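Local atomic coordinates of arylamine n-acetyltransferase (Mycobacterium smegmatis, PDB entry 1W5R), a protein that catalyses the transfer of an acetyl group from acetyl-coenzyme A to the amino group of arylamines. Residues I50-L55 and V194-V199; E75-L80 and Q111-L116; R126-V131 and I142-G147; H162-T167 and F182-R187. The protein carries 1 engineered substitution. One frame throughout, in Å; residues are numbered along the deposited sequence.

Contact 1 of 4, residues I50-L55 and V194-V199; sequences IPVADL and VGSWYV
Ser196 and Trp197, neighbours on helix 189-201, pack against Pro51, Val52 and Ala53. This is a helix-to-loop contact of the arylamine N-acetyltransferase fold. The loop joins helix 44-47 to helix 57-66 and has no regular structure here. Ser196 holds its centre. Its OG lies anti to the backbone N (chi1 -172°) and donates a short hydrogen bond to the carbonyl O of Val52, 2.6 Å from OG to O. The hydroxyl does not meet that oxygen head-on: the C=O...OG angle is 139°, and OG sits 32° out of the carbonyl plane. Tyr72 OH is also hydrogen-bonded to Ser196 OG, so this buried hydroxyl has two partners. One turn further on, Ser200 OG is bonded to the backbone N of Val52. Serines spaced by a helical turn thus hold both polar backbone atoms of this one residue. The side chain of Val52 is buried. Its CG1 comes within 3.5 Å of Ser196 OG, and the valine also packs on Tyr72 and Glu75. Further along the loop, Leu55 CD1 approaches Ser196 CB at 4.1 Å, while the backbone N of Leu55 is bonded to Glu193. Trp197 forms the outer, more exposed part. With CG anti to its backbone N, the indole is carried alongside Pro51, and the two side chains point the same way. The ring meets the loop through its six-membered part. Ala53 CB touches the ring edge near its plane, 3.9 Å from CE3. Pro51 CB approaches obliquely, 3.5 Å from Trp197 CZ3.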
# COMPACT_ATOMS: atom_id res chain seq x y z
N ILE A 50 2.24 27.64 -14.35
CA ILE A 50 2.68 27.62 -15.75
C ILE A 50 1.53 27.06 -16.59
O ILE A 50 1.19 25.88 -16.49
CB ILE A 50 3.94 26.73 -15.93
CG1 ILE A 50 5.09 27.19 -15.01
CG2 ILE A 50 4.38 26.71 -17.38
CD1 ILE A 50 6.18 26.15 -14.79
N PRO A 51 0.89 27.91 -17.42
CA PRO A 51 -0.19 27.43 -18.27
C PRO A 51 0.25 26.36 -19.26
O PRO A 51 1.43 26.29 -19.63
CB PRO A 51 -0.62 28.70 -19.03
CG PRO A 51 -0.21 29.82 -18.13
CD PRO A 51 1.11 29.37 -17.60
N VAL A 52 -0.71 25.54 -19.68
CA VAL A 52 -0.53 24.63 -20.80
C VAL A 52 -1.36 25.22 -21.93
O VAL A 52 -2.57 24.98 -22.02
CB VAL A 52 -1.00 23.20 -20.48
CG1 VAL A 52 -0.74 22.28 -21.67
CG2 VAL A 52 -0.25 22.67 -19.27
N ALA A 53 -0.70 26.05 -22.73
CA ALA A 53 -1.35 26.92 -23.70
C ALA A 53 -1.14 26.47 -25.15
O ALA A 53 -1.98 26.71 -26.01
CB ALA A 53 -0.84 28.35 -23.53
N ASP A 54 -0.02 25.81 -25.39
CA ASP A 54 0.46 25.51 -26.75
C ASP A 54 0.40 24.00 -26.97
O ASP A 54 1.14 23.25 -26.34
CB ASP A 54 1.89 26.04 -26.88
CG ASP A 54 2.50 25.82 -28.26
OD1 ASP A 54 1.93 25.09 -29.10
OD2 ASP A 54 3.58 26.40 -28.50
N LEU A 55 -0.50 23.57 -27.85
CA LEU A 55 -0.68 22.15 -28.12
C LEU A 55 -0.12 21.72 -29.49
O LEU A 55 -0.53 20.71 -30.06
CB LEU A 55 -2.15 21.75 -27.96
CG LEU A 55 -2.73 22.03 -26.56
CD1 LEU A 55 -4.22 21.68 -26.55
CD2 LEU A 55 -2.00 21.30 -25.43
N VAL A 194 -8.04 26.51 -26.16
CA VAL A 194 -8.90 27.34 -25.29
C VAL A 194 -9.32 26.51 -24.05
O VAL A 194 -9.30 26.99 -22.91
CB VAL A 194 -10.13 27.87 -26.07
CG1 VAL A 194 -11.17 28.48 -25.16
CG2 VAL A 194 -9.68 28.88 -27.14
N GLY A 195 -9.68 25.25 -24.27
CA GLY A 195 -9.99 24.35 -23.16
C GLY A 195 -8.79 24.18 -22.25
O GLY A 195 -8.91 24.26 -21.02
N SER A 196 -7.63 23.95 -22.85
CA SER A 196 -6.43 23.74 -22.04
C SER A 196 -6.05 24.99 -21.25
O SER A 196 -5.56 24.90 -20.11
CB SER A 196 -5.25 23.29 -22.90
OG SER A 196 -4.16 22.90 -22.07
N TRP A 197 -6.24 26.16 -21.85
CA TRP A 197 -6.04 27.40 -21.10
C TRP A 197 -6.91 27.42 -19.83
O TRP A 197 -6.41 27.73 -18.74
CB TRP A 197 -6.34 28.62 -21.99
CG TRP A 197 -6.11 29.91 -21.26
CD1 TRP A 197 -7.06 30.73 -20.70
CD2 TRP A 197 -4.84 30.50 -20.97
NE1 TRP A 197 -6.45 31.81 -20.08
CE2 TRP A 197 -5.09 31.68 -20.24
CE3 TRP A 197 -3.52 30.15 -21.27
CZ2 TRP A 197 -4.05 32.51 -19.78
CZ3 TRP A 197 -2.49 30.98 -20.83
CH2 TRP A 197 -2.77 32.13 -20.08
N TYR A 198 -8.19 27.10 -19.98
CA TYR A 198 -9.12 27.05 -18.85
C TYR A 198 -8.66 26.07 -17.77
O TYR A 198 -8.56 26.42 -16.58
CB TYR A 198 -10.51 26.66 -19.36
CG TYR A 198 -11.62 26.71 -18.33
CD1 TYR A 198 -12.18 27.93 -17.94
CD2 TYR A 198 -12.13 25.53 -17.76
CE1 TYR A 198 -13.21 27.99 -17.01
CE2 TYR A 198 -13.17 25.59 -16.83
CZ TYR A 198 -13.70 26.82 -16.46
OH TYR A 198 -14.72 26.87 -15.53
N VAL A 199 -8.36 24.85 -18.19
CA VAL A 199 -8.04 23.78 -17.23
C VAL A 199 -6.73 24.10 -16.49
O VAL A 199 -6.57 23.74 -15.31
CB VAL A 199 -7.94 22.41 -17.93
CG1 VAL A 199 -7.65 21.32 -16.91
CG2 VAL A 199 -9.25 22.07 -18.62

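Contact 2 of 4, residues E75-L80 and Q111-L116; sequences EHNGLL and QTHNVL
Asn77 of helix 73-87 meets Asn114 and Leu116 of strand 111-119 in a fully buried helix-on-sheet contact near the centre of the chain. The axes of the two short segments approach to 7.6 Å and run roughly parallel, at 24°. The arrangement is that of the papain-like core, in which a helix starting at the catalytic cysteine packs on the strand bearing the histidine. The cysteine position is Gln73 here, an engineered residue. His113 fits the histidine and Asp130 the acid of the triad. The main polar link is from Asn77 ND2 to the carbonyl O of Asn114, 2.7 Å with an N-H...O angle of 147°. The acceptor lies somewhat out of the amide plane. ND2 is also hydrogen-bonded to Asp130 OD1, and OD1 of Asn77 accepts from Val131 N. These bonds should fix the rotation of the amide, and Asn77 probably helps to position Asp130, whose OD2 pairs with His113 NE2. Asn114 turns its own ND2 to Leu94 O on the next strand. A classic beta bulge, with Thr112 and His113 both facing Gly96, precedes this part of the strand. The apolar part is Leu116. Its CG is anti to its carbonyl carbon (chi1 -54°), and both methyls face the helix. CD1 lies 4.1 Å from Leu80 CG, and CD2 lies 3.5 Å from the backbone O of Asn77.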
# COMPACT_ATOMS: atom_id res chain seq x y z
N GLU A 75 -2.03 17.23 -23.39
CA GLU A 75 -0.64 16.99 -23.77
C GLU A 75 -0.47 15.55 -24.23
O GLU A 75 0.17 15.28 -25.25
CB GLU A 75 0.30 17.34 -22.61
CG GLU A 75 0.29 18.82 -22.30
CD GLU A 75 0.94 19.15 -20.97
OE1 GLU A 75 1.96 19.88 -20.98
OE2 GLU A 75 0.40 18.72 -19.92
N HIS A 76 -1.04 14.62 -23.46
CA HIS A 76 -0.96 13.20 -23.80
C HIS A 76 -1.59 12.85 -25.12
O HIS A 76 -0.95 12.29 -26.01
CB HIS A 76 -1.62 12.37 -22.71
CG HIS A 76 -0.69 12.03 -21.59
ND1 HIS A 76 0.27 11.05 -21.70
CD2 HIS A 76 -0.53 12.58 -20.36
CE1 HIS A 76 0.96 10.98 -20.58
NE2 HIS A 76 0.50 11.91 -19.75
N ASN A 77 -2.86 13.18 -25.25
CA ASN A 77 -3.58 12.82 -26.46
C ASN A 77 -3.19 13.70 -27.63
O ASN A 77 -3.25 13.25 -28.78
CB ASN A 77 -5.09 12.79 -26.20
CG ASN A 77 -5.48 11.57 -25.36
OD1 ASN A 77 -4.89 10.50 -25.53
ND2 ASN A 77 -6.43 11.74 -24.46
N GLY A 78 -2.75 14.91 -27.34
CA GLY A 78 -2.22 15.75 -28.41
C GLY A 78 -0.99 15.07 -29.00
O GLY A 78 -0.92 14.85 -30.22
N LEU A 79 -0.04 14.72 -28.14
CA LEU A 79 1.17 14.06 -28.58
C LEU A 79 0.87 12.77 -29.35
O LEU A 79 1.41 12.55 -30.45
CB LEU A 79 2.08 13.75 -27.38
CG LEU A 79 3.36 12.96 -27.68
CD1 LEU A 79 4.27 13.72 -28.61
CD2 LEU A 79 4.10 12.62 -26.39
N LEU A 80 0.05 11.91 -28.77
CA LEU A 80 -0.25 10.63 -29.42
C LEU A 80 -0.96 10.85 -30.75
O LEU A 80 -0.72 10.11 -31.71
CB LEU A 80 -1.09 9.74 -28.49
CG LEU A 80 -1.37 8.33 -29.02
CD1 LEU A 80 -0.10 7.61 -29.46
CD2 LEU A 80 -2.09 7.52 -27.95
N GLN A 111 -16.06 21.59 -21.07
CA GLN A 111 -15.28 20.71 -21.93
C GLN A 111 -13.83 20.84 -21.48
O GLN A 111 -13.17 21.86 -21.72
CB GLN A 111 -15.42 21.09 -23.40
CG GLN A 111 -16.81 20.86 -23.98
CD GLN A 111 -16.88 21.33 -25.41
OE1 GLN A 111 -16.10 20.88 -26.26
NE2 GLN A 111 -17.81 22.25 -25.68
N THR A 112 -13.35 19.81 -20.77
CA THR A 112 -11.99 19.84 -20.21
C THR A 112 -11.16 18.62 -20.62
O THR A 112 -10.02 18.46 -20.17
CB THR A 112 -12.01 19.88 -18.69
OG1 THR A 112 -12.56 18.65 -18.20
CG2 THR A 112 -12.82 21.06 -18.16
N HIS A 113 -11.74 17.76 -21.46
CA HIS A 113 -11.02 16.56 -21.88
C HIS A 113 -10.83 16.55 -23.39
O HIS A 113 -11.57 17.23 -24.14
CB HIS A 113 -11.75 15.30 -21.40
CG HIS A 113 -10.92 14.05 -21.45
ND1 HIS A 113 -9.55 14.05 -21.32
CD2 HIS A 113 -11.28 12.75 -21.58
CE1 HIS A 113 -9.10 12.81 -21.39
NE2 HIS A 113 -10.13 12.00 -21.55
N ASN A 114 -9.85 15.77 -23.84
CA ASN A 114 -9.49 15.65 -25.25
C ASN A 114 -9.14 14.18 -25.44
O ASN A 114 -8.35 13.63 -24.67
CB ASN A 114 -8.29 16.58 -25.54
CG ASN A 114 -7.62 16.36 -26.90
OD1 ASN A 114 -6.40 16.52 -27.00
ND2 ASN A 114 -8.39 16.03 -27.95
N VAL A 115 -9.78 13.54 -26.43
CA VAL A 115 -9.53 12.14 -26.75
C VAL A 115 -9.37 11.99 -28.27
O VAL A 115 -9.57 12.97 -29.01
CB VAL A 115 -10.63 11.17 -26.21
CG1 VAL A 115 -10.74 11.29 -24.70
CG2 VAL A 115 -12.00 11.42 -26.89
N LEU A 116 -9.01 10.79 -28.73
CA LEU A 116 -8.78 10.57 -30.16
C LEU A 116 -9.79 9.60 -30.73
O LEU A 116 -10.16 8.62 -30.07
CB LEU A 116 -7.38 10.02 -30.41
CG LEU A 116 -6.24 10.85 -29.82
CD1 LEU A 116 -4.92 10.12 -30.06
CD2 LEU A 116 -6.23 12.26 -30.42

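Contact 3 of 4, residues R126-V131 and I142-G147; sequences RYLVDV and IRLEAG
Leu128 and Ile142 form a hydrogen-bonded pair between antiparallel strands 127-129 and 142-143, consecutive strands at one margin of the large antiparallel sheet. Leu128 N donates to Ile142 O at 2.8 Å. Ile142 N returns a bond to Leu128 O at 3.1 Å, in the carbonyl plane. A third rung, Leu144 N to Arg126 O, is nearly straight at 168°. The tight part is the face bearing Leu128 and Ile142, with Leu144 beside them. Ile142 sets CG1 between its backbone N and carbonyl carbon (chi1 67°), which brings it to 4.0 Å from Leu128 CB. Leu144 CD2 lies 4.1 Å from the same CB, and all three side chains rest on Leu159 of strand 157-162. The other face is looser. Tyr127 and Arg143 form a non-hydrogen-bonded pair with diverging side chains. Their one close approach is Tyr127 CE2 to Arg143 CG, 3.7 Å and oblique to the ring. The guanidinium stands almost perpendicular to the phenol, at 87°. It turns outward to Glu145, which it grips side-on: NE and NH2 both point at the single oxygen OE2, with OE2 in the guanidinium plane. Arg126 also leads away from the contact, to a salt bridge with Glu90. At the rung made by Leu144 N the chain forms an inverse gamma turn centred on Leu144, and a water lies between the two backbones. That water accepts from Arg126 N at 2.9 Å and lies 3.2 Å from Leu144 O.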
# COMPACT_ATOMS: atom_id res chain seq x y z
N ARG A 126 -14.01 3.06 -36.43
CA ARG A 126 -13.06 3.89 -35.69
C ARG A 126 -12.86 3.38 -34.28
O ARG A 126 -13.69 2.63 -33.76
CB ARG A 126 -13.53 5.34 -35.66
CG ARG A 126 -13.79 5.94 -37.04
CD ARG A 126 -13.97 7.44 -36.98
NE ARG A 126 -12.69 8.14 -36.80
CZ ARG A 126 -11.90 8.54 -37.80
NH1 ARG A 126 -12.22 8.29 -39.06
NH2 ARG A 126 -10.76 9.17 -37.54
N TYR A 127 -11.73 3.78 -33.69
CA TYR A 127 -11.38 3.40 -32.33
C TYR A 127 -11.24 4.62 -31.43
O TYR A 127 -10.66 5.63 -31.84
CB TYR A 127 -10.08 2.61 -32.32
CG TYR A 127 -10.25 1.28 -32.99
CD1 TYR A 127 -10.17 1.16 -34.38
CD2 TYR A 127 -10.55 0.15 -32.23
CE1 TYR A 127 -10.36 -0.09 -35.00
CE2 TYR A 127 -10.73 -1.08 -32.83
CZ TYR A 127 -10.64 -1.20 -34.20
OH TYR A 127 -10.84 -2.44 -34.75
N LEU A 128 -11.79 4.52 -30.23
CA LEU A 128 -11.50 5.49 -29.18
C LEU A 128 -10.13 5.21 -28.58
O LEU A 128 -9.84 4.07 -28.19
CB LEU A 128 -12.58 5.46 -28.09
CG LEU A 128 -12.34 6.42 -26.91
CD1 LEU A 128 -12.31 7.88 -27.36
CD2 LEU A 128 -13.38 6.17 -25.84
N VAL A 129 -9.29 6.24 -28.53
CA VAL A 129 -7.97 6.12 -27.94
C VAL A 129 -7.83 7.26 -26.94
O VAL A 129 -8.09 8.42 -27.27
CB VAL A 129 -6.85 6.18 -29.01
CG1 VAL A 129 -5.49 6.19 -28.36
CG2 VAL A 129 -6.99 4.98 -29.96
N ASP A 130 -7.45 6.92 -25.71
CA ASP A 130 -7.33 7.94 -24.67
C ASP A 130 -6.25 7.49 -23.71
O ASP A 130 -6.47 6.59 -22.92
CB ASP A 130 -8.67 8.12 -23.96
CG ASP A 130 -8.61 9.12 -22.80
OD1 ASP A 130 -7.60 9.85 -22.66
OD2 ASP A 130 -9.62 9.20 -22.05
N VAL A 131 -5.08 8.11 -23.82
CA VAL A 131 -3.98 7.81 -22.91
C VAL A 131 -3.76 8.98 -21.93
O VAL A 131 -2.73 9.04 -21.25
CB VAL A 131 -2.67 7.45 -23.67
CG1 VAL A 131 -2.88 6.18 -24.51
CG2 VAL A 131 -2.21 8.62 -24.54
N ILE A 142 -10.37 1.02 -27.93
CA ILE A 142 -11.63 0.26 -27.99
C ILE A 142 -12.41 0.72 -29.20
O ILE A 142 -12.15 1.80 -29.74
CB ILE A 142 -12.50 0.37 -26.69
CG1 ILE A 142 -13.03 1.80 -26.49
CG2 ILE A 142 -11.71 -0.13 -25.48
CD1 ILE A 142 -14.01 1.94 -25.33
N ARG A 143 -13.35 -0.10 -29.67
CA ARG A 143 -14.16 0.30 -30.81
C ARG A 143 -15.05 1.47 -30.42
O ARG A 143 -15.70 1.43 -29.39
CB ARG A 143 -15.00 -0.87 -31.34
CG ARG A 143 -14.18 -2.08 -31.78
CD ARG A 143 -15.00 -3.08 -32.58
NE ARG A 143 -16.28 -3.35 -31.92
CZ ARG A 143 -16.44 -4.16 -30.88
NH1 ARG A 143 -15.39 -4.78 -30.35
NH2 ARG A 143 -17.64 -4.34 -30.35
N LEU A 144 -15.07 2.52 -31.22
CA LEU A 144 -15.93 3.67 -30.95
C LEU A 144 -17.33 3.27 -31.45
O LEU A 144 -17.78 3.61 -32.55
CB LEU A 144 -15.38 4.94 -31.63
CG LEU A 144 -15.96 6.29 -31.19
CD1 LEU A 144 -16.79 6.13 -29.91
CD2 LEU A 144 -14.85 7.30 -30.96
N GLU A 145 -17.97 2.50 -30.62
CA GLU A 145 -19.23 1.88 -30.90
C GLU A 145 -20.02 1.78 -29.60
O GLU A 145 -19.56 1.17 -28.63
CB GLU A 145 -18.99 0.50 -31.51
CG GLU A 145 -20.22 -0.28 -31.91
CD GLU A 145 -19.98 -1.78 -32.05
OE1 GLU A 145 -20.98 -2.54 -32.05
OE2 GLU A 145 -18.80 -2.19 -32.16
N ALA A 146 -21.19 2.40 -29.57
CA ALA A 146 -22.01 2.36 -28.38
C ALA A 146 -22.71 1.04 -28.22
O ALA A 146 -23.19 0.44 -29.19
CB ALA A 146 -23.04 3.50 -28.39
N GLY A 147 -22.79 0.56 -26.98
CA GLY A 147 -23.54 -0.65 -26.65
C GLY A 147 -22.76 -1.73 -25.93
O GLY A 147 -23.03 -2.01 -24.76
O HOH W 1 -16.71 2.85 -35.46

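Contact 4 of 4, residues H162-T167 and F182-R187; sequences HGDDHT and FTTEPR
His166 and Phe182 pair near the open end of a beta hairpin formed by strands 165-172 and 175-182, and Asp164 and Thr184 extend the contact past it. The backbone bonds come first. His166 and Phe182 are a hydrogen-bonded antiparallel pair: His166 N reaches Phe182 O at 2.8 Å, and Phe182 N reaches His166 O at 2.9 Å. Just beyond, Thr183 CA approaches Asp164 O in a CA-H...O contact.

The second kind is contact with carboxylates, chiefly by hydrogen bonds. Asp164, with CG anti to its backbone N (chi1 -165°), uses both oxygens on one residue. OD1 accepts from Thr184 OG1 at 2.7 Å, and OD2 accepts from Thr184 N at 2.9 Å. Both donors arrive on the syn side; the amide lies 30° out of the carboxylate plane, the hydroxyl less. Two bonds to different atoms of Thr184 should limit rotation of the carboxylate. Beside it, the methyl CG2 of Thr183 makes a van der Waals contact with Asp165 OD1 at 3.4 Å.

The third kind is apolar and aromatic. His166 CB sits over one face of the Phe182 ring, 3.8 Å from its centroid, in a CH-pi contact. The imidazole and phenyl planes are only 17° apart, but the centroids are 5.2 Å from each other, so there is little stacking.

A type II' turn, with Gly163 at positive phi, links strand 157-162 to strand 165-172. Phe182 is buried on Leu159 of strand 157-162 and Leu94 of strand 90-98. From there the chain passes along strand 90-98, where the backbone of Arg187 is hydrogen-bonded to that of Arg93, and enters helix 189-201.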
# COMPACT_ATOMS: atom_id res chain seq x y z
N HIS A 162 -26.52 8.83 -26.27
CA HIS A 162 -27.82 9.44 -26.55
C HIS A 162 -27.53 10.40 -27.68
O HIS A 162 -26.84 11.40 -27.48
CB HIS A 162 -28.28 10.22 -25.32
CG HIS A 162 -28.85 9.37 -24.23
ND1 HIS A 162 -29.50 9.90 -23.14
CD2 HIS A 162 -28.90 8.02 -24.08
CE1 HIS A 162 -29.91 8.92 -22.36
NE2 HIS A 162 -29.56 7.77 -22.91
N GLY A 163 -28.03 10.09 -28.88
CA GLY A 163 -27.68 10.87 -30.08
C GLY A 163 -26.17 10.80 -30.27
O GLY A 163 -25.59 9.72 -30.22
N ASP A 164 -25.52 11.94 -30.47
CA ASP A 164 -24.06 11.95 -30.60
C ASP A 164 -23.33 12.14 -29.26
O ASP A 164 -22.10 12.14 -29.24
CB ASP A 164 -23.57 12.96 -31.64
CG ASP A 164 -22.11 12.74 -32.04
OD1 ASP A 164 -21.72 11.58 -32.30
OD2 ASP A 164 -21.35 13.73 -32.08
N ASP A 165 -24.07 12.28 -28.16
CA ASP A 165 -23.45 12.37 -26.83
C ASP A 165 -23.09 10.99 -26.30
O ASP A 165 -23.95 10.25 -25.83
CB ASP A 165 -24.36 13.09 -25.84
CG ASP A 165 -24.03 14.56 -25.69
OD1 ASP A 165 -23.74 15.23 -26.71
OD2 ASP A 165 -24.06 15.05 -24.54
N HIS A 166 -21.81 10.64 -26.40
CA HIS A 166 -21.32 9.36 -25.91
C HIS A 166 -20.87 9.51 -24.47
O HIS A 166 -20.40 10.57 -24.06
CB HIS A 166 -20.14 8.87 -26.74
CG HIS A 166 -20.46 8.64 -28.18
ND1 HIS A 166 -20.40 7.39 -28.77
CD2 HIS A 166 -20.81 9.51 -29.16
CE1 HIS A 166 -20.72 7.50 -30.05
NE2 HIS A 166 -20.97 8.77 -30.31
N THR A 167 -21.02 8.43 -23.71
CA THR A 167 -20.44 8.34 -22.38
C THR A 167 -19.52 7.14 -22.33
O THR A 167 -19.92 6.05 -22.69
CB THR A 167 -21.53 8.17 -21.30
OG1 THR A 167 -22.39 9.32 -21.30
CG2 THR A 167 -20.91 8.03 -19.92
N PHE A 182 -18.62 12.76 -24.47
CA PHE A 182 -18.00 13.43 -25.60
C PHE A 182 -18.86 13.29 -26.84
O PHE A 182 -19.66 12.35 -26.95
CB PHE A 182 -16.59 12.86 -25.86
CG PHE A 182 -16.58 11.41 -26.31
CD1 PHE A 182 -16.52 11.10 -27.67
CD2 PHE A 182 -16.60 10.37 -25.39
CE1 PHE A 182 -16.49 9.76 -28.09
CE2 PHE A 182 -16.57 9.04 -25.81
CZ PHE A 182 -16.52 8.74 -27.16
N THR A 183 -18.69 14.22 -27.78
CA THR A 183 -19.28 14.05 -29.10
C THR A 183 -18.20 13.68 -30.11
O THR A 183 -17.00 13.82 -29.85
CB THR A 183 -20.04 15.33 -29.58
OG1 THR A 183 -19.09 16.31 -30.03
CG2 THR A 183 -20.94 15.89 -28.49
N THR A 184 -18.62 13.22 -31.29
CA THR A 184 -17.66 12.84 -32.31
C THR A 184 -17.37 13.96 -33.31
O THR A 184 -16.80 13.70 -34.36
CB THR A 184 -18.09 11.54 -33.05
OG1 THR A 184 -19.36 11.75 -33.68
CG2 THR A 184 -18.18 10.38 -32.07
N GLU A 185 -17.73 15.20 -32.97
CA GLU A 185 -17.38 16.35 -33.81
C GLU A 185 -15.87 16.64 -33.73
O GLU A 185 -15.36 16.93 -32.64
CB GLU A 185 -18.16 17.59 -33.38
CG GLU A 185 -17.87 18.83 -34.23
CD GLU A 185 -18.51 20.10 -33.69
OE1 GLU A 185 -19.35 20.02 -32.76
OE2 GLU A 185 -18.16 21.20 -34.19
N PRO A 186 -15.15 16.52 -34.86
CA PRO A 186 -13.72 16.82 -34.81
C PRO A 186 -13.44 18.27 -34.41
O PRO A 186 -14.13 19.20 -34.88
CB PRO A 186 -13.26 16.57 -36.25
CG PRO A 186 -14.28 15.60 -36.79
CD PRO A 186 -15.56 16.09 -36.21
N ARG A 187 -12.43 18.46 -33.56
CA ARG A 187 -12.12 19.77 -33.02
C ARG A 187 -10.82 20.30 -33.59
O ARG A 187 -9.85 19.54 -33.74
CB ARG A 187 -12.00 19.73 -31.49
CG ARG A 187 -13.17 19.12 -30.76
CD ARG A 187 -14.42 19.94 -31.02
NE ARG A 187 -15.55 19.48 -30.22
CZ ARG A 187 -16.78 19.95 -30.32
NH1 ARG A 187 -17.07 20.92 -31.19
NH2 ARG A 187 -17.72 19.47 -29.53

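Overall arrangement
Contact 1 spans the longest separation in sequence; contacts 2, 3 and 4 follow in series between its two segments. These three all reach the eight-stranded antiparallel sheet. Contact 3 lies at its margin and contact 4 further across it; their centres are about 12 Å apart, and they touch where Leu144 packs on Phe182. Contacts 2 and 3 have centres about 14 Å apart and share adjacent strands 111-119 and 127-129. They meet at Asp130, which is hydrogen-bonded to Asn77 and His113; this joins helix, sheet and the probable catalytic triad. Contact 1, centred about 12 Å from contact 2, touches it twice: Val52 packs on Glu75 of helix 73-87, and Val199 on Thr112 of strand 111-119.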